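Local coordinates for protein VESB protease (PDB 4LK4) that is a secreted, trypsin-like serine protease of the S1 peptidase family that probably cleaves proteins as an endopeptidase, at residues A[50-55]-A[102-107]. The protein carries 1 engineered substitution. Residues are numbered along the deposited sequence; the frame is centred on the assembly and turned at random.
Sequences YVLTAA and NDIAIV
D103 has its carboxylate anti to the backbone N (chi1 -169°), which carries the group toward the chain following T53, with OD1 2.8 Å from the backbone N of A55. Beyond these segments, OD2 of D103 is hydrogen-bonded to ND1 of H56 and OG of S216. A55 itself folds over the start of the partner strand, its CB 3.4 Å from O of I104 and its CA 3.7 Å from CB of A105.

On the L52 face, the leucine extends with CG trans to its own N (chi1 177°), and the second torsion turns CD1 so that it touches both isoleucines, 3.8 Å from CD1 of I104 and 4.0 Å from CD1 of I106. W240 of helix 238-243 rests against both isoleucines, while I214 of strand 211-216 packs on L52 and I104. Farther along, CG2 of I106 touches the Y50 ring at CD1, 3.7 Å away. The other face carries V51, T53, A105 and V107, with F58 touching the side chains of T53 and V107.

Four backbone hydrogen bonds hold the antiparallel strands. V51 and V107 exchange two, N to O each way; T53 and A105 exchange two more, and of these the one from N of A105 to O of T53 (3.0 Å) arrives 44° above the carbonyl plane, close to where the strand pairing ends. L52 and I106 form the non-hydrogen-bonded pair between them.

This is a strand pair of a six-stranded trypsin barrel, running at one end into the His-Asp part of what is probably the catalytic triad, H56 with D103.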
loop_
_atom_site.group_PDB
_atom_site.type_symbol
_atom_site.label_atom_id
_atom_site.label_comp_id
_atom_site.label_asym_id
_atom_site.label_seq_id
_atom_site.Cartn_x
_atom_site.Cartn_y
_atom_site.Cartn_z
ATOM N N TYR A 50 0.183 8.067 7.380
ATOM C CA TYR A 50 0.328 7.085 6.318
ATOM C C TYR A 50 1.428 6.073 6.526
ATOM O O TYR A 50 2.544 6.401 6.929
ATOM C CB TYR A 50 0.563 7.783 5.002
ATOM C CG TYR A 50 -0.536 8.742 4.633
ATOM C CD1 TYR A 50 -1.754 8.267 4.178
ATOM C CD2 TYR A 50 -0.355 10.130 4.730
ATOM C CE1 TYR A 50 -2.777 9.135 3.831
ATOM C CE2 TYR A 50 -1.380 11.016 4.376
ATOM C CZ TYR A 50 -2.586 10.505 3.926
ATOM O OH TYR A 50 -3.617 11.329 3.575
ATOM N N VAL A 51 1.090 4.832 6.197
ATOM C CA VAL A 51 1.980 3.699 6.256
ATOM C C VAL A 51 2.049 3.027 4.884
ATOM O O VAL A 51 1.037 2.884 4.201
ATOM C CB VAL A 51 1.415 2.700 7.250
ATOM C CG1 VAL A 51 2.125 1.369 7.147
ATOM C CG2 VAL A 51 1.503 3.272 8.653
ATOM N N LEU A 52 3.245 2.616 4.494
ATOM C CA LEU A 52 3.494 1.961 3.214
ATOM C C LEU A 52 3.660 0.488 3.481
ATOM O O LEU A 52 4.350 0.093 4.445
ATOM C CB LEU A 52 4.788 2.481 2.614
ATOM C CG LEU A 52 5.249 1.852 1.304
ATOM C CD1 LEU A 52 4.197 1.985 0.215
ATOM C CD2 LEU A 52 6.572 2.463 0.847
ATOM N N THR A 53 3.021 -0.332 2.662
ATOM C CA THR A 53 3.040 -1.771 2.868
ATOM C C THR A 53 2.702 -2.472 1.567
ATOM O O THR A 53 2.658 -1.833 0.532
ATOM C CB THR A 53 2.073 -2.169 3.999
ATOM O OG1 THR A 53 2.354 -3.513 4.396
ATOM C CG2 THR A 53 0.657 -2.117 3.550
ATOM N N ALA A 54 2.467 -3.773 1.616
ATOM C CA ALA A 54 2.224 -4.590 0.437
ATOM C C ALA A 54 0.718 -4.744 0.257
ATOM O O ALA A 54 -0.003 -4.830 1.241
ATOM C CB ALA A 54 2.883 -5.947 0.622
ATOM N N ALA A 55 0.205 -4.762 -0.971
ATOM C CA ALA A 55 -1.269 -4.908 -1.125
ATOM C C ALA A 55 -1.777 -6.273 -0.710
ATOM O O ALA A 55 -2.874 -6.389 -0.159
ATOM C CB ALA A 55 -1.719 -4.615 -2.538
ATOM N N ASN A 102 2.300 -5.091 -8.952
ATOM C CA ASN A 102 1.841 -3.866 -8.357
ATOM C C ASN A 102 1.386 -4.097 -6.946
ATOM O O ASN A 102 0.344 -3.612 -6.536
ATOM C CB ASN A 102 0.759 -3.236 -9.211
ATOM C CG ASN A 102 1.142 -3.205 -10.665
ATOM O OD1 ASN A 102 2.199 -2.684 -11.039
ATOM N ND2 ASN A 102 0.305 -3.800 -11.498
ATOM N N ASP A 103 2.209 -4.833 -6.206
ATOM C CA ASP A 103 1.882 -5.247 -4.859
ATOM C C ASP A 103 2.239 -4.130 -3.909
ATOM O O ASP A 103 3.265 -4.158 -3.260
ATOM C CB ASP A 103 2.637 -6.522 -4.505
ATOM C CG ASP A 103 2.161 -7.162 -3.213
ATOM O OD1 ASP A 103 1.072 -6.810 -2.707
ATOM O OD2 ASP A 103 2.898 -8.048 -2.707
ATOM N N ILE A 104 1.374 -3.129 -3.843
ATOM C CA ILE A 104 1.632 -2.012 -2.989
ATOM C C ILE A 104 0.333 -1.436 -2.468
ATOM O O ILE A 104 -0.682 -1.465 -3.154
ATOM C CB ILE A 104 2.437 -0.960 -3.746
ATOM C CG1 ILE A 104 2.887 0.160 -2.805
ATOM C CG2 ILE A 104 1.647 -0.417 -4.932
ATOM C CD1 ILE A 104 3.883 1.110 -3.428
ATOM N N ALA A 105 0.403 -0.909 -1.245
ATOM C CA ALA A 105 -0.755 -0.351 -0.567
ATOM C C ALA A 105 -0.377 0.728 0.422
ATOM O O ALA A 105 0.703 0.722 0.947
ATOM C CB ALA A 105 -1.517 -1.461 0.160
ATOM N N ILE A 106 -1.320 1.619 0.698
ATOM C CA ILE A 106 -1.169 2.647 1.725
ATOM C C ILE A 106 -2.211 2.390 2.807
ATOM O O ILE A 106 -3.369 2.143 2.501
ATOM C CB ILE A 106 -1.430 4.068 1.161
ATOM C CG1 ILE A 106 -0.344 4.455 0.160
ATOM C CG2 ILE A 106 -1.532 5.107 2.273
ATOM C CD1 ILE A 106 1.053 4.431 0.739
ATOM N N VAL A 107 -1.784 2.450 4.063
ATOM C CA VAL A 107 -2.721 2.435 5.163
ATOM C C VAL A 107 -2.814 3.859 5.683
ATOM O O VAL A 107 -1.815 4.435 6.086
ATOM C CB VAL A 107 -2.282 1.474 6.276
ATOM C CG1 VAL A 107 -3.347 1.393 7.362
ATOM C CG2 VAL A 107 -2.009 0.091 5.692
#